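Local coordinates for tripartite motif-containing protein 65 (Homo sapiens, PDB 7JL4) that acts as an E3 ubiquitin ligase in innate immunity, autophagy and inflammation, represented here by its PRY-SPRY (B30.2) domain, at residues Y19-F24 / T187-Q191; E58-V62 / H101-I105; G137-G141 / F153-E157. All blocks are in the same frame, centred on the assembly; numbering follows the deposited sequence.

Contact 1: Y19-F24 / T187-Q191; sequences YRNLTF and TLCHQ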
loop_
_atom_site.group_PDB
_atom_site.type_symbol
_atom_site.label_atom_id
_atom_site.label_comp_id
_atom_site.label_asym_id
_atom_site.label_seq_id
_atom_site.Cartn_x
_atom_site.Cartn_y
_atom_site.Cartn_z
ATOM N N TYR A 19 -2.515 4.143 -15.181
ATOM C CA TYR A 19 -2.139 2.904 -14.500
ATOM C C TYR A 19 -0.626 2.693 -14.504
ATOM O O TYR A 19 0.034 2.867 -15.528
ATOM C CB TYR A 19 -2.846 1.704 -15.157
ATOM C CG TYR A 19 -2.965 0.547 -14.188
ATOM C CD1 TYR A 19 -1.860 -0.231 -13.844
ATOM C CD2 TYR A 19 -4.156 0.352 -13.485
ATOM C CE1 TYR A 19 -1.971 -1.248 -12.918
ATOM C CE2 TYR A 19 -4.272 -0.643 -12.528
ATOM C CZ TYR A 19 -3.171 -1.418 -12.238
ATOM O OH TYR A 19 -3.263 -2.417 -11.306
ATOM N N ARG A 20 -0.079 2.291 -13.353
ATOM C CA ARG A 20 1.343 1.964 -13.210
ATOM C C ARG A 20 1.524 0.541 -12.693
ATOM O O ARG A 20 0.905 0.167 -11.693
ATOM C CB ARG A 20 2.057 2.936 -12.250
ATOM C CG ARG A 20 1.850 4.425 -12.527
ATOM C CD ARG A 20 2.559 4.935 -13.827
ATOM N NE ARG A 20 2.103 6.297 -14.111
ATOM C CZ ARG A 20 1.541 6.719 -15.241
ATOM N NH1 ARG A 20 1.425 5.916 -16.293
ATOM N NH2 ARG A 20 1.141 7.978 -15.331
ATOM N N ASN A 21 2.405 -0.244 -13.339
ATOM C CA ASN A 21 2.681 -1.621 -12.905
ATOM C C ASN A 21 3.831 -1.619 -11.883
ATOM O O ASN A 21 4.984 -1.353 -12.226
ATOM C CB ASN A 21 2.993 -2.525 -14.108
ATOM C CG ASN A 21 1.776 -2.740 -15.032
ATOM O OD1 ASN A 21 0.626 -2.606 -14.612
ATOM N ND2 ASN A 21 2.038 -3.060 -16.309
ATOM N N LEU A 22 3.522 -1.931 -10.626
ATOM C CA LEU A 22 4.477 -1.854 -9.526
ATOM C C LEU A 22 5.119 -3.209 -9.248
ATOM O O LEU A 22 4.546 -4.266 -9.544
ATOM C CB LEU A 22 3.788 -1.363 -8.242
ATOM C CG LEU A 22 3.048 -0.024 -8.279
ATOM C CD1 LEU A 22 2.484 0.247 -6.883
ATOM C CD2 LEU A 22 3.922 1.113 -8.801
ATOM N N THR A 23 6.322 -3.169 -8.659
ATOM C CA THR A 23 6.996 -4.372 -8.164
ATOM C C THR A 23 7.580 -4.091 -6.785
ATOM O O THR A 23 7.955 -2.957 -6.481
ATOM C CB THR A 23 8.112 -4.855 -9.102
ATOM O OG1 THR A 23 9.039 -3.791 -9.336
ATOM C CG2 THR A 23 7.552 -5.318 -10.438
ATOM N N PHE A 24 7.655 -5.126 -5.949
ATOM C CA PHE A 24 8.254 -4.960 -4.626
ATOM C C PHE A 24 9.776 -4.849 -4.723
ATOM O O PHE A 24 10.402 -5.321 -5.677
ATOM C CB PHE A 24 7.855 -6.123 -3.709
ATOM C CG PHE A 24 6.391 -6.146 -3.387
ATOM C CD1 PHE A 24 5.822 -5.139 -2.612
ATOM C CD2 PHE A 24 5.575 -7.162 -3.865
ATOM C CE1 PHE A 24 4.448 -5.161 -2.302
ATOM C CE2 PHE A 24 4.214 -7.206 -3.548
ATOM C CZ PHE A 24 3.644 -6.193 -2.777
ATOM N N THR A 187 -0.855 -8.676 -3.549
ATOM C CA THR A 187 -0.515 -8.824 -4.965
ATOM C C THR A 187 -0.661 -7.474 -5.665
ATOM O O THR A 187 -1.745 -6.877 -5.641
ATOM C CB THR A 187 -1.428 -9.863 -5.622
ATOM O OG1 THR A 187 -1.408 -11.079 -4.848
ATOM C CG2 THR A 187 -0.962 -10.145 -7.043
ATOM N N LEU A 188 0.423 -6.990 -6.282
ATOM C CA LEU A 188 0.393 -5.761 -7.075
ATOM C C LEU A 188 -0.190 -6.098 -8.444
ATOM O O LEU A 188 0.406 -6.867 -9.199
ATOM C CB LEU A 188 1.798 -5.185 -7.220
ATOM C CG LEU A 188 2.540 -4.959 -5.895
ATOM C CD1 LEU A 188 3.997 -4.651 -6.138
ATOM C CD2 LEU A 188 1.910 -3.847 -5.115
ATOM N N CYS A 189 -1.357 -5.543 -8.765
ATOM C CA CYS A 189 -2.054 -5.932 -9.985
ATOM C C CYS A 189 -1.448 -5.182 -11.160
ATOM O O CYS A 189 -1.125 -3.996 -11.044
ATOM C CB CYS A 189 -3.542 -5.613 -9.879
ATOM S SG CYS A 189 -4.372 -6.428 -8.489
ATOM N N HIS A 190 -1.293 -5.871 -12.288
ATOM C CA HIS A 190 -0.770 -5.243 -13.495
ATOM C C HIS A 190 -1.851 -5.130 -14.568
ATOM O O HIS A 190 -2.743 -5.982 -14.669
ATOM C CB HIS A 190 0.430 -6.014 -14.046
ATOM C CG HIS A 190 1.694 -5.791 -13.278
ATOM N ND1 HIS A 190 2.921 -6.244 -13.718
ATOM C CD2 HIS A 190 1.927 -5.159 -12.104
ATOM C CE1 HIS A 190 3.853 -5.900 -12.847
ATOM N NE2 HIS A 190 3.274 -5.242 -11.857
ATOM N N GLN A 191 -1.764 -4.060 -15.373
ATOM C CA GLN A 191 -2.683 -3.866 -16.509
ATOM C C GLN A 191 -1.912 -3.480 -17.759
ATOM O O GLN A 191 -0.691 -3.579 -17.779
ATOM C CB GLN A 191 -3.724 -2.787 -16.202
ATOM C CG GLN A 191 -4.667 -3.096 -15.055
ATOM C CD GLN A 191 -5.729 -4.110 -15.432
ATOM O OE1 GLN A 191 -5.989 -4.350 -16.624
ATOM N NE2 GLN A 191 -6.359 -4.705 -14.427
HETATM O O HOH W 1 -5.898 -3.861 -12.180
HETATM O O HOH W 2 0.597 -2.189 -10.155
#
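Asn21 lies flat over His190 and at the same time pairs with the backbone of Gln191. CB sits above the middle of the imidazole, 3.4 Å from the ring centroid of His190, in a CH-pi contact. CG comes next, above the inner part of the same ring, the amide and imidazole planes being only 17° apart. At the tip the amide divides its work: Asn21 OD1 accepts from Gln191 N (2.9 Å), while Asn21 ND2 donates to Gln191 O (3.1 Å), which lies in the amide plane. With CG anti to the carbonyl carbon (chi1 -67°), the amide is turned to reach both backbone groups of one residue, and the pair of bonds should resist its rotation.

The imidazole below is fixed in its turn. His190 NE2 gives an almost straight bond to Leu22 O (2.8 Å), with the acceptor in the ring plane. Tyr19 closes one end of the contact: its OH donates to Cys189 O (2.7 Å) from above the carbonyl plane, and Gln191 CG rests on its ring face. Cys189 O accepts a second hydrogen bond, from a water that also bridges Arg20 O and Leu22 N. At the other end Leu188 CD1 stands over the centre of the Phe24 ring, 3.6 Å from its centroid. Tyr19 OH is also hydrogen-bonded to the backbone N of Glu76, on strand 72-79. The chemistry implies that side chains bonding to backbone groups, and not strand pairing, join the last residues of this SPRY construct to the loop after helix 10-15.

Contact 2: E58-V62 / H101-I105; sequences ELWQV and HTDNI
Thr102 presses against Trp60 in the compact half of this contact, its CG2 methyl standing over the six-membered ring of the indole, 3.7 Å from the centroid and 4° off the normal. Beside the methyl, Thr102 OG1 comes within 3.3 Å of Trp60 CE3. The hydroxyl takes the place between the backbone N and the carbonyl carbon (chi1 64°), which leaves CG2 to meet the ring; its polar partner is Trp179 NE1 of strand 175-180. The backbones join at the same point: Trp60 N donates to Thr102 O (3.1 Å), approaching in the carbonyl plane. Trp60 is the central residue of an inverse gamma turn, in which Gln61 N makes a weak bond back to Leu59 O, just ahead of edge strand 61-63.

Leu59 continues the close packing. Its CB lies 3.3 Å from Thr102 O, and its CD1 comes across the amide-bearing side chain of Asn104, 3.2 Å from ND2. That amide nitrogen is bonded to Pro94 O, so the leucine meets a group already held elsewhere. Nearby, Asp103 forms an Asx turn, OD1 accepting from Ile105 N (3.0 Å), while OD2 is hydrogen-bonded to Thr85 OG1 and forms a salt bridge with Arg107.

The outer side is far looser. His101 is exposed and its imidazole turns off from residues 58-62; His101 O approaches Leu59 CD2 at 3.7 Å.

A single well-formed backbone bond thus works together with methyl and ring contacts, while Thr102 OG1, Asp103 OD2 and Asn104 ND2 find their partners elsewhere in the fold. Such chemistry implies that the loop before strand 111-116 is probably held both by this segment, with Leu59 and Trp60 supplying apolar cover, and by Trp179, Thr85, Arg107 and Pro94.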
loop_
_atom_site.group_PDB
_atom_site.type_symbol
_atom_site.label_atom_id
_atom_site.label_comp_id
_atom_site.label_asym_id
_atom_site.label_seq_id
_atom_site.Cartn_x
_atom_site.Cartn_y
_atom_site.Cartn_z
ATOM N N GLU A 58 12.585 -3.786 9.730
ATOM C CA GLU A 58 12.330 -4.569 10.938
ATOM C C GLU A 58 10.841 -4.597 11.263
ATOM O O GLU A 58 10.328 -5.586 11.805
ATOM C CB GLU A 58 13.118 -3.982 12.115
ATOM C CG GLU A 58 14.632 -4.031 11.929
ATOM C CD GLU A 58 15.397 -3.412 13.081
ATOM O OE1 GLU A 58 14.760 -2.905 14.032
ATOM O OE2 GLU A 58 16.644 -3.429 13.030
ATOM N N LEU A 59 10.150 -3.505 10.955
ATOM C CA LEU A 59 8.707 -3.492 10.879
ATOM C C LEU A 59 8.236 -4.555 9.897
ATOM O O LEU A 59 9.003 -5.070 9.093
ATOM C CB LEU A 59 8.241 -2.116 10.424
ATOM C CG LEU A 59 8.805 -1.064 11.395
ATOM C CD1 LEU A 59 8.735 0.328 10.780
ATOM C CD2 LEU A 59 8.096 -1.099 12.720
ATOM N N TRP A 60 6.953 -4.882 9.956
ATOM C CA TRP A 60 6.398 -5.891 9.048
ATOM C C TRP A 60 5.998 -5.214 7.736
ATOM O O TRP A 60 4.822 -5.157 7.368
ATOM C CB TRP A 60 5.214 -6.594 9.705
ATOM C CG TRP A 60 5.605 -7.364 10.915
ATOM C CD1 TRP A 60 6.848 -7.821 11.212
ATOM C CD2 TRP A 60 4.752 -7.769 11.999
ATOM N NE1 TRP A 60 6.830 -8.491 12.418
ATOM C CE2 TRP A 60 5.558 -8.462 12.925
ATOM C CE3 TRP A 60 3.389 -7.605 12.281
ATOM C CZ2 TRP A 60 5.044 -9.011 14.109
ATOM C CZ3 TRP A 60 2.884 -8.136 13.469
ATOM C CH2 TRP A 60 3.711 -8.834 14.360
ATOM N N GLN A 61 7.015 -4.719 7.008
ATOM C CA GLN A 61 6.780 -3.837 5.865
ATOM C C GLN A 61 7.688 -4.172 4.681
ATOM O O GLN A 61 8.718 -4.850 4.800
ATOM C CB GLN A 61 6.964 -2.347 6.239
ATOM C CG GLN A 61 5.899 -1.865 7.241
ATOM C CD GLN A 61 6.136 -0.471 7.797
ATOM O OE1 GLN A 61 6.949 0.319 7.292
ATOM N NE2 GLN A 61 5.442 -0.169 8.859
ATOM N N VAL A 62 7.270 -3.676 3.518
ATOM C CA VAL A 62 8.049 -3.791 2.291
ATOM C C VAL A 62 7.614 -2.630 1.413
ATOM O O VAL A 62 6.449 -2.226 1.449
ATOM C CB VAL A 62 7.806 -5.151 1.600
ATOM C CG1 VAL A 62 6.316 -5.330 1.333
ATOM C CG2 VAL A 62 8.629 -5.257 0.282
ATOM N N HIS A 101 5.123 -1.173 18.369
ATOM C CA HIS A 101 4.366 -1.090 17.126
ATOM C C HIS A 101 5.158 -1.724 15.985
ATOM O O HIS A 101 6.385 -1.624 15.936
ATOM C CB HIS A 101 4.013 0.372 16.800
ATOM C CG HIS A 101 3.405 1.121 17.952
ATOM N ND1 HIS A 101 2.267 0.690 18.602
ATOM C CD2 HIS A 101 3.781 2.265 18.576
ATOM C CE1 HIS A 101 1.974 1.526 19.586
ATOM N NE2 HIS A 101 2.878 2.491 19.592
ATOM N N THR A 102 4.448 -2.395 15.075
ATOM C CA THR A 102 5.059 -3.074 13.931
ATOM C C THR A 102 4.741 -2.396 12.609
ATOM O O THR A 102 5.228 -2.845 11.563
ATOM C CB THR A 102 4.593 -4.532 13.854
ATOM O OG1 THR A 102 3.178 -4.553 13.610
ATOM C CG2 THR A 102 4.892 -5.272 15.171
ATOM N N ASP A 103 3.918 -1.353 12.626
ATOM C CA ASP A 103 3.485 -0.624 11.431
ATOM C C ASP A 103 3.747 0.846 11.709
ATOM O O ASP A 103 3.261 1.375 12.718
ATOM C CB ASP A 103 1.984 -0.892 11.199
ATOM C CG ASP A 103 1.395 -0.199 9.964
ATOM O OD1 ASP A 103 2.116 0.441 9.155
ATOM O OD2 ASP A 103 0.152 -0.318 9.809
ATOM N N ASN A 104 4.549 1.505 10.872
ATOM C CA ASN A 104 4.745 2.939 11.060
ATOM C C ASN A 104 4.212 3.763 9.891
ATOM O O ASN A 104 4.509 4.964 9.809
ATOM C CB ASN A 104 6.225 3.253 11.347
ATOM C CG ASN A 104 7.108 3.127 10.110
ATOM O OD1 ASN A 104 6.644 2.734 9.030
ATOM N ND2 ASN A 104 8.384 3.496 10.254
ATOM N N ILE A 105 3.413 3.160 9.005
ATOM C CA ILE A 105 2.913 3.862 7.825
ATOM C C ILE A 105 1.824 4.845 8.252
ATOM O O ILE A 105 0.795 4.448 8.810
ATOM C CB ILE A 105 2.389 2.872 6.771
ATOM C CG1 ILE A 105 3.494 1.905 6.340
ATOM C CG2 ILE A 105 1.862 3.637 5.528
ATOM C CD1 ILE A 105 2.986 0.685 5.556
#

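Contact 3: G137-G141 / F153-E157; sequences GRLLG and FYSLE
Leu139 O is gripped twice, by Leu156 N at 2.9 Å, nearly along the C=O axis, and by a water that donates to it at 2.7 Å and accepts from Glu157 N. This is the open end of the beta hairpin 139-145/150-155, two neighbouring strands in the seven-stranded antiparallel sheet of the SPRY beta sandwich. Farther in, regular pairing takes over: Gly141 and Tyr154 are a hydrogen-bonded pair, with Gly141 N to Tyr154 O at 2.9 Å and Tyr154 N to Gly141 O at 2.8 Å, and Leu140 faces Ser155 as a non-hydrogen-bonded pair.

Beyond the strands the chains stay together by other means. A second water accepts from Gly137 N and donates to Glu157 O, and a side chain at Gly137 would run into that same carbonyl. Glu157 CG is placed between its backbone N and carbonyl carbon (chi1 52°), and from there the extended chain runs back alongside Leu139 CB to bring OE1 to Arg138 N in a straight but weak bond of 3.3 Å. Its other oxygen, OE2, forms a salt bridge with Arg78 of strand 72-79. With an alanine here both carboxylate oxygens are gone, and Arg138 N and the Arg78 guanidinium would probably be left without these mates, the flank of Leu139 uncovered.

Leu139 CD2 makes an apolar contact with Leu156 CB at 3.9 Å, and the Leu156 side chain also touches Tyr74 and Glu76 of strand 72-79. The lack of a side chain on Gly141 gives Leu156 room: Leu156 CD2 comes to 3.3 Å from Gly141 N.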
loop_
_atom_site.group_PDB
_atom_site.type_symbol
_atom_site.label_atom_id
_atom_site.label_comp_id
_atom_site.label_asym_id
_atom_site.label_seq_id
_atom_site.Cartn_x
_atom_site.Cartn_y
_atom_site.Cartn_z
ATOM N N GLY A 137 -14.734 -5.624 0.324
ATOM C CA GLY A 137 -13.910 -5.826 -0.856
ATOM C C GLY A 137 -12.433 -5.844 -0.518
ATOM O O GLY A 137 -11.960 -5.116 0.352
ATOM N N ARG A 138 -11.685 -6.684 -1.238
ATOM C CA ARG A 138 -10.247 -6.811 -1.031
ATOM C C ARG A 138 -9.429 -6.338 -2.231
ATOM O O ARG A 138 -8.216 -6.574 -2.273
ATOM C CB ARG A 138 -9.899 -8.264 -0.691
ATOM C CG ARG A 138 -10.518 -8.733 0.632
ATOM C CD ARG A 138 -9.854 -8.073 1.824
ATOM N NE ARG A 138 -10.590 -8.392 3.070
ATOM C CZ ARG A 138 -11.376 -7.540 3.723
ATOM N NH1 ARG A 138 -11.551 -6.316 3.259
ATOM N NH2 ARG A 138 -12.008 -7.922 4.840
ATOM N N LEU A 139 -10.053 -5.689 -3.207
ATOM C CA LEU A 139 -9.342 -5.128 -4.354
ATOM C C LEU A 139 -9.321 -3.618 -4.162
ATOM O O LEU A 139 -10.373 -2.966 -4.189
ATOM C CB LEU A 139 -10.014 -5.532 -5.664
ATOM C CG LEU A 139 -9.338 -4.979 -6.911
ATOM C CD1 LEU A 139 -7.897 -5.456 -6.996
ATOM C CD2 LEU A 139 -10.106 -5.380 -8.158
ATOM N N LEU A 140 -8.131 -3.060 -3.949
ATOM C CA LEU A 140 -8.000 -1.692 -3.490
ATOM C C LEU A 140 -7.197 -0.894 -4.500
ATOM O O LEU A 140 -6.245 -1.412 -5.095
ATOM C CB LEU A 140 -7.328 -1.651 -2.118
ATOM C CG LEU A 140 -8.130 -2.507 -1.130
ATOM C CD1 LEU A 140 -7.300 -2.839 0.091
ATOM C CD2 LEU A 140 -9.410 -1.764 -0.768
ATOM N N GLY A 141 -7.582 0.363 -4.701
ATOM C CA GLY A 141 -6.880 1.242 -5.623
ATOM C C GLY A 141 -6.290 2.439 -4.902
ATOM O O GLY A 141 -6.831 2.906 -3.897
ATOM N N PHE A 153 -7.774 6.694 -1.874
ATOM C CA PHE A 153 -7.897 5.248 -1.818
ATOM C C PHE A 153 -9.283 4.822 -2.277
ATOM O O PHE A 153 -10.292 5.438 -1.899
ATOM C CB PHE A 153 -7.675 4.738 -0.393
ATOM C CG PHE A 153 -6.302 4.955 0.119
ATOM C CD1 PHE A 153 -5.949 6.151 0.710
ATOM C CD2 PHE A 153 -5.342 3.971 -0.024
ATOM C CE1 PHE A 153 -4.669 6.335 1.203
ATOM C CE2 PHE A 153 -4.053 4.170 0.459
ATOM C CZ PHE A 153 -3.727 5.336 1.055
ATOM N N TYR A 154 -9.330 3.727 -3.027
ATOM C CA TYR A 154 -10.570 3.177 -3.565
ATOM C C TYR A 154 -10.761 1.727 -3.144
ATOM O O TYR A 154 -9.798 0.980 -2.951
ATOM C CB TYR A 154 -10.602 3.218 -5.104
ATOM C CG TYR A 154 -10.753 4.607 -5.692
ATOM C CD1 TYR A 154 -9.656 5.457 -5.826
ATOM C CD2 TYR A 154 -12.003 5.063 -6.095
ATOM C CE1 TYR A 154 -9.804 6.754 -6.370
ATOM C CE2 TYR A 154 -12.164 6.329 -6.647
ATOM C CZ TYR A 154 -11.068 7.165 -6.777
ATOM O OH TYR A 154 -11.271 8.414 -7.302
ATOM N N SER A 155 -12.019 1.330 -3.034
ATOM C CA SER A 155 -12.395 -0.072 -3.119
ATOM C C SER A 155 -12.971 -0.291 -4.507
ATOM O O SER A 155 -13.652 0.588 -5.037
ATOM C CB SER A 155 -13.417 -0.434 -2.035
ATOM O OG SER A 155 -13.824 -1.777 -2.198
ATOM N N LEU A 156 -12.663 -1.431 -5.125
ATOM C CA LEU A 156 -13.077 -1.593 -6.502
ATOM C C LEU A 156 -14.144 -2.673 -6.642
ATOM O O LEU A 156 -14.731 -2.812 -7.721
ATOM C CB LEU A 156 -11.892 -1.986 -7.404
ATOM C CG LEU A 156 -11.062 -0.739 -7.788
ATOM C CD1 LEU A 156 -11.737 0.362 -8.601
ATOM C CD2 LEU A 156 -10.132 -0.214 -6.681
ATOM N N GLU A 157 -14.381 -3.470 -5.599
ATOM C CA GLU A 157 -15.390 -4.518 -5.643
ATOM C C GLU A 157 -16.269 -4.390 -4.405
ATOM O O GLU A 157 -15.749 -4.215 -3.284
ATOM C CB GLU A 157 -14.762 -5.929 -5.758
ATOM C CG GLU A 157 -13.696 -6.249 -4.716
ATOM C CD GLU A 157 -13.171 -7.673 -4.786
ATOM O OE1 GLU A 157 -13.127 -8.340 -3.725
ATOM O OE2 GLU A 157 -12.812 -8.128 -5.899
HETATM O O HOH W 3 -16.368 -3.510 -0.642
HETATM O O HOH W 4 -12.736 -3.846 -3.146
#

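In the fold
All three contacts belong to one B30.2/SPRY domain. Contact 1 closes the longest loop, and contacts 2 and 3 follow in series inside it. Contacts 1 and 3 both reach the seven-stranded sheet, through strands 185-188 and 139-145/150-155; their centres are about 14 Å apart, and Cys189 SG packs on Leu139 CD1. Contact 2 lies at the edge of the six-stranded sheet, on the opposite side of the chain's centre from either, its centre about 21 Å from that of contact 1 and about 22 Å from that of contact 3. It still meets contact 1, where Phe24 CD1 packs on Val62 CG1. Together they join the C-terminal end, a hairpin and two loops to the two sheets of the sandwich.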